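Local structure of homocitrate synthase (Sulfolobus acidocaldarius, 6KTQ) at residues D37-E42 / V57-A62; M70-H75 / I249-L254. The protein catalyses the aldol-type condensation of 2-oxoglutarate with acetyl-CoA to homocitrate, the first step of lysine biosynthesis by the alpha-aminoadipate pathway. All coordinates share one frame; numbering follows the deposited sequence.

How the contacts relate
Both contacts belong to the TIM-barrel catalytic domain, and their centres lie about 7 Å apart. Strand 31-37 joins them. It runs between strands 70-74 and 249-252, the two sides of contact 2, and leads into the loop that packs on helix 53-66 in contact 1. The bonds are direct: D37 N lies 2.9 Å from M70 O, while S38 N lies 2.7 Å from T252 O. Side chains tie in as well, for E72 of contact 2 forms a salt bridge with R41 of contact 1. Both contacts reach the substrate, since R41 and E42 line the 2-oxoglutarate pocket and the side chain of H251 comes within about 3 Å of the ligand.

Contact 1 of 2, residues D37-E42 / V57-A62; sequences DSTLRE and VEIAKA. With AKG (2-oxoglutaric acid), chain D.
L40 and I59 slide past one another in opposite directions; L40 CD1 meets I59, while CD2 meets A60. CD1 lies 3.7 Å from I59 CG2 and is also close to I59 CB and CD1, so it rests along the isoleucine's flank. CD2 lies 4.0 Å from A60 CB, where the small methyl lets the leucine come close to the helix. An almost eclipsed chi2 of 11° turns the two L40 methyls to these partners.

D37 OD2 closes an Asx turn by accepting from T39 N at 3.0 Å, met from above the carboxylate plane, and it takes T39 OG1 with its syn lone pair. Past the type I turn, R41 reaches the ligand through bends at chi2 and chi3, and CB of E42 lies over one guanidinium face. R41 NH2 donates to the keto oxygen O5 of 2-oxoglutarate at 3.2 Å and forms a salt bridge with E42 OE1. That oxygen, a zinc ligand with H227 and H229, is close to O5 without being bonded to it. L40 thus packs on apolar helix side chains while the next two residues face the substrate, and R41 with zinc would probably polarise the keto group.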
loop_
_atom_site.group_PDB
_atom_site.type_symbol
_atom_site.label_atom_id
_atom_site.label_comp_id
_atom_site.label_asym_id
_atom_site.label_seq_id
_atom_site.Cartn_x
_atom_site.Cartn_y
_atom_site.Cartn_z
ATOM N N ASP A 37 0.569 -14.191 -21.439
ATOM C CA ASP A 37 1.390 -13.925 -22.593
ATOM C C ASP A 37 0.527 -13.895 -23.846
ATOM O O ASP A 37 -0.311 -14.792 -24.062
ATOM C CB ASP A 37 2.549 -14.892 -22.736
ATOM C CG ASP A 37 3.568 -14.398 -23.791
ATOM O OD1 ASP A 37 4.475 -13.580 -23.470
ATOM O OD2 ASP A 37 3.400 -14.819 -24.959
ATOM N N SER A 38 0.721 -12.831 -24.628
ATOM C CA SER A 38 -0.070 -12.549 -25.827
ATOM C C SER A 38 0.798 -12.565 -27.115
ATOM O O SER A 38 0.439 -11.969 -28.122
ATOM C CB SER A 38 -0.746 -11.195 -25.662
ATOM O OG SER A 38 -1.833 -11.014 -26.587
ATOM N N THR A 39 1.915 -13.261 -27.077
ATOM C CA THR A 39 2.767 -13.448 -28.264
ATOM C C THR A 39 1.903 -13.925 -29.441
ATOM O O THR A 39 2.061 -13.459 -30.557
ATOM C CB THR A 39 3.914 -14.432 -27.974
ATOM O OG1 THR A 39 4.721 -13.920 -26.905
ATOM C CG2 THR A 39 4.820 -14.623 -29.179
ATOM N N LEU A 40 0.933 -14.788 -29.149
ATOM C CA LEU A 40 0.095 -15.392 -30.174
ATOM C C LEU A 40 -1.115 -14.566 -30.558
ATOM O O LEU A 40 -1.817 -14.922 -31.495
ATOM C CB LEU A 40 -0.362 -16.760 -29.693
ATOM C CG LEU A 40 0.490 -17.994 -29.938
ATOM C CD1 LEU A 40 1.897 -17.769 -30.437
ATOM C CD2 LEU A 40 0.437 -18.989 -28.786
ATOM N N ARG A 41 -1.370 -13.466 -29.866
ATOM C CA ARG A 41 -2.429 -12.568 -30.270
ATOM C C ARG A 41 -1.810 -11.193 -30.574
ATOM O O ARG A 41 -1.551 -10.868 -31.750
ATOM C CB ARG A 41 -3.517 -12.514 -29.189
ATOM C CG ARG A 41 -4.855 -11.954 -29.644
ATOM C CD ARG A 41 -4.900 -10.448 -29.753
ATOM N NE ARG A 41 -4.633 -9.805 -28.468
ATOM C CZ ARG A 41 -4.360 -8.507 -28.313
ATOM N NH1 ARG A 41 -4.145 -8.041 -27.099
ATOM N NH2 ARG A 41 -4.297 -7.667 -29.348
ATOM N N GLU A 42 -1.557 -10.388 -29.537
ATOM C CA GLU A 42 -0.859 -9.115 -29.713
ATOM C C GLU A 42 0.413 -9.304 -30.568
ATOM O O GLU A 42 0.668 -8.511 -31.488
ATOM C CB GLU A 42 -0.505 -8.501 -28.362
ATOM C CG GLU A 42 0.257 -7.168 -28.431
ATOM C CD GLU A 42 -0.605 -6.007 -28.897
ATOM O OE1 GLU A 42 -1.723 -5.850 -28.362
ATOM O OE2 GLU A 42 -0.166 -5.220 -29.774
ATOM N N VAL A 57 1.334 -23.497 -32.003
ATOM C CA VAL A 57 1.292 -24.602 -31.060
ATOM C C VAL A 57 2.634 -24.780 -30.352
ATOM O O VAL A 57 2.663 -25.005 -29.129
ATOM C CB VAL A 57 0.848 -25.916 -31.752
ATOM C CG1 VAL A 57 1.021 -27.106 -30.822
ATOM C CG2 VAL A 57 -0.588 -25.797 -32.216
ATOM N N GLU A 58 3.746 -24.696 -31.073
ATOM C CA GLU A 58 5.041 -24.883 -30.435
ATOM C C GLU A 58 5.294 -23.754 -29.406
ATOM O O GLU A 58 5.826 -23.980 -28.317
ATOM C CB GLU A 58 6.196 -24.955 -31.450
ATOM C CG GLU A 58 7.521 -25.415 -30.843
ATOM C CD GLU A 58 8.692 -25.538 -31.843
ATOM O OE1 GLU A 58 8.526 -25.298 -33.058
ATOM O OE2 GLU A 58 9.815 -25.846 -31.407
ATOM N N ILE A 59 4.951 -22.531 -29.773
ATOM C CA ILE A 59 5.116 -21.407 -28.840
ATOM C C ILE A 59 4.235 -21.609 -27.589
ATOM O O ILE A 59 4.711 -21.436 -26.481
ATOM C CB ILE A 59 4.833 -20.076 -29.532
ATOM C CG1 ILE A 59 5.924 -19.787 -30.577
ATOM C CG2 ILE A 59 4.782 -18.944 -28.521
ATOM C CD1 ILE A 59 5.571 -18.663 -31.518
ATOM N N ALA A 60 2.972 -21.999 -27.773
ATOM C CA ALA A 60 2.063 -22.209 -26.649
ATOM C C ALA A 60 2.606 -23.233 -25.655
ATOM O O ALA A 60 2.521 -23.035 -24.444
ATOM C CB ALA A 60 0.664 -22.606 -27.135
ATOM N N LYS A 61 3.186 -24.308 -26.163
ATOM C CA LYS A 61 3.775 -25.328 -25.304
ATOM C C LYS A 61 4.938 -24.766 -24.516
ATOM O O LYS A 61 5.080 -25.068 -23.331
ATOM C CB LYS A 61 4.303 -26.503 -26.122
ATOM C CG LYS A 61 3.237 -27.382 -26.743
ATOM C CD LYS A 61 3.896 -28.532 -27.509
ATOM C CE LYS A 61 2.865 -29.383 -28.224
ATOM N NZ LYS A 61 3.501 -30.385 -29.124
ATOM N N ALA A 62 5.786 -23.978 -25.185
ATOM C CA ALA A 62 6.911 -23.315 -24.508
ATOM C C ALA A 62 6.426 -22.358 -23.403
ATOM O O ALA A 62 7.022 -22.309 -22.353
ATOM C CB ALA A 62 7.777 -22.551 -25.494
HETATM C C1 AKG D . -5.167 -2.775 -26.941
HETATM O O1 AKG D . -4.050 -2.234 -26.842
HETATM O O2 AKG D . -6.207 -2.081 -26.867
HETATM C C2 AKG D . -5.235 -4.236 -27.153
HETATM O O5 AKG D . -4.444 -4.794 -27.927
HETATM C C3 AKG D . -6.255 -5.060 -26.373
HETATM C C4 AKG D . -5.576 -5.462 -25.060
HETATM C C5 AKG D . -6.321 -6.448 -24.171
HETATM O O3 AKG D . -6.103 -6.352 -22.926
HETATM O O4 AKG D . -7.124 -7.292 -24.681
#

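Contact 2 of 2, residues M70-H75 / I249-L254; sequences MIEAGH and IIHTTL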
loop_
_atom_site.group_PDB
_atom_site.type_symbol
_atom_site.label_atom_id
_atom_site.label_comp_id
_atom_site.label_asym_id
_atom_site.label_seq_id
_atom_site.Cartn_x
_atom_site.Cartn_y
_atom_site.Cartn_z
ATOM N N MET A 70 -1.608 -17.471 -18.071
ATOM C CA MET A 70 -2.594 -17.399 -19.133
ATOM C C MET A 70 -1.935 -17.226 -20.495
ATOM O O MET A 70 -0.987 -16.457 -20.627
ATOM C CB MET A 70 -3.549 -16.226 -18.892
ATOM C CG MET A 70 -4.399 -16.297 -17.634
ATOM S SD MET A 70 -5.403 -14.817 -17.511
ATOM C CE MET A 70 -6.022 -14.987 -15.836
ATOM N N ILE A 71 -2.445 -17.957 -21.488
ATOM C CA ILE A 71 -2.058 -17.769 -22.869
ATOM C C ILE A 71 -3.234 -17.239 -23.675
ATOM O O ILE A 71 -4.258 -17.905 -23.801
ATOM C CB ILE A 71 -1.593 -19.072 -23.512
ATOM C CG1 ILE A 71 -0.341 -19.609 -22.813
ATOM C CG2 ILE A 71 -1.341 -18.855 -25.009
ATOM C CD1 ILE A 71 -0.054 -21.064 -23.139
ATOM N N GLU A 72 -3.086 -16.032 -24.207
ATOM C CA GLU A 72 -4.005 -15.484 -25.203
ATOM C C GLU A 72 -3.584 -16.055 -26.592
ATOM O O GLU A 72 -2.586 -15.637 -27.217
ATOM C CB GLU A 72 -3.978 -13.957 -25.147
ATOM C CG GLU A 72 -5.309 -13.302 -25.406
ATOM C CD GLU A 72 -5.321 -11.842 -25.028
ATOM O OE1 GLU A 72 -4.779 -11.010 -25.796
ATOM O OE2 GLU A 72 -5.884 -11.516 -23.975
ATOM N N ALA A 73 -4.342 -17.033 -27.047
ATOM C CA ALA A 73 -3.969 -17.864 -28.190
ATOM C C ALA A 73 -4.370 -17.277 -29.552
ATOM O O ALA A 73 -3.952 -17.789 -30.611
ATOM C CB ALA A 73 -4.597 -19.243 -28.022
ATOM N N GLY A 74 -5.204 -16.239 -29.525
ATOM C CA GLY A 74 -5.596 -15.524 -30.722
ATOM C C GLY A 74 -7.043 -15.114 -30.718
ATOM O O GLY A 74 -7.796 -15.393 -29.770
ATOM N N HIS A 75 -7.421 -14.448 -31.804
ATOM C CA HIS A 75 -8.771 -13.977 -32.073
ATOM C C HIS A 75 -9.332 -14.846 -33.210
ATOM O O HIS A 75 -9.005 -14.621 -34.391
ATOM C CB HIS A 75 -8.684 -12.542 -32.525
ATOM C CG HIS A 75 -10.000 -11.916 -32.809
ATOM N ND1 HIS A 75 -10.118 -10.596 -33.184
ATOM C CD2 HIS A 75 -11.257 -12.426 -32.799
ATOM C CE1 HIS A 75 -11.395 -10.319 -33.386
ATOM N NE2 HIS A 75 -12.104 -11.413 -33.165
ATOM N N ILE A 249 -2.787 -9.551 -13.222
ATOM C CA ILE A 249 -2.295 -10.136 -14.483
ATOM C C ILE A 249 -1.597 -9.058 -15.287
ATOM O O ILE A 249 -2.137 -7.994 -15.476
ATOM C CB ILE A 249 -3.448 -10.741 -15.302
ATOM C CG1 ILE A 249 -4.010 -11.996 -14.605
ATOM C CG2 ILE A 249 -3.009 -11.055 -16.732
ATOM C CD1 ILE A 249 -3.102 -13.186 -14.664
ATOM N N ILE A 250 -0.374 -9.359 -15.715
ATOM C CA ILE A 250 0.413 -8.520 -16.577
ATOM C C ILE A 250 0.468 -9.177 -17.960
ATOM O O ILE A 250 0.849 -10.345 -18.102
ATOM C CB ILE A 250 1.868 -8.378 -16.039
ATOM C CG1 ILE A 250 1.885 -7.543 -14.734
ATOM C CG2 ILE A 250 2.741 -7.710 -17.062
ATOM C CD1 ILE A 250 3.195 -7.525 -13.995
ATOM N N HIS A 251 0.093 -8.421 -18.976
ATOM C CA HIS A 251 0.166 -8.914 -20.341
ATOM C C HIS A 251 1.578 -8.720 -20.861
ATOM O O HIS A 251 2.189 -7.647 -20.690
ATOM C CB HIS A 251 -0.817 -8.159 -21.237
ATOM C CG HIS A 251 -2.253 -8.457 -20.959
ATOM N ND1 HIS A 251 -3.227 -8.366 -21.927
ATOM C CD2 HIS A 251 -2.891 -8.843 -19.825
ATOM C CE1 HIS A 251 -4.405 -8.658 -21.406
ATOM N NE2 HIS A 251 -4.230 -8.967 -20.137
ATOM N N THR A 252 2.090 -9.742 -21.523
ATOM C CA THR A 252 3.403 -9.648 -22.135
ATOM C C THR A 252 3.428 -10.271 -23.530
ATOM O O THR A 252 2.513 -11.003 -23.921
ATOM C CB THR A 252 4.475 -10.363 -21.293
ATOM O OG1 THR A 252 4.187 -11.750 -21.214
ATOM C CG2 THR A 252 4.598 -9.789 -19.926
ATOM N N THR A 253 4.471 -9.936 -24.281
ATOM C CA THR A 253 4.882 -10.740 -25.426
ATOM C C THR A 253 6.357 -11.057 -25.290
ATOM O O THR A 253 7.119 -10.296 -24.645
ATOM C CB THR A 253 4.702 -10.003 -26.743
ATOM O OG1 THR A 253 5.416 -8.760 -26.684
ATOM C CG2 THR A 253 3.230 -9.757 -27.045
ATOM N N LEU A 254 6.780 -12.156 -25.877
ATOM C CA LEU A 254 8.216 -12.388 -26.023
ATOM C C LEU A 254 8.791 -11.281 -26.896
ATOM O O LEU A 254 8.185 -10.865 -27.883
ATOM C CB LEU A 254 8.536 -13.753 -26.617
ATOM C CG LEU A 254 8.833 -14.867 -25.621
ATOM C CD1 LEU A 254 10.003 -14.474 -24.715
ATOM C CD2 LEU A 254 7.571 -15.198 -24.853
HETATM O O HOH W 1 -3.484 -9.221 -24.830
#
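M70 reaches across to I249 with the last two atoms of its side chain. From CB, which points toward strand 249-252, CG stands beside the backbone N (chi1 -63°), and the chain then runs straight. CB and CG serve as the stalk; SD comes 4.0 Å from I249 CD1, and the terminal CE settles 3.6 Å from CD1 and 3.8 Å from I249 CG1. The two side chains cross at about a right angle. Methionine suits the place, its long, unbranched arm spanning an intervening strand.

Two residues further along each strand, E72 OE2 approaches H251 CE1 obliquely at 4.1 Å, with carboxylate and ring planes 83° apart. This is proximity rather than a bond, for E72 OE2 pairs with R165, while H251, which lines the 2-oxoglutarate pocket, bonds D225 through NE2 and H227 through ND1. A water also lies 3.0 Å from H251 ND1; its link to E72 OE1 is too short to be trusted.

Strands 70-74 and 249-252 are not direct neighbours in the barrel. Strand 31-37 runs parallel between them, its L36 touching M70, E72 and I249, while strand 101-106 flanks strand 70-74 on its other edge and helix 266-277 packs on I250 and T252.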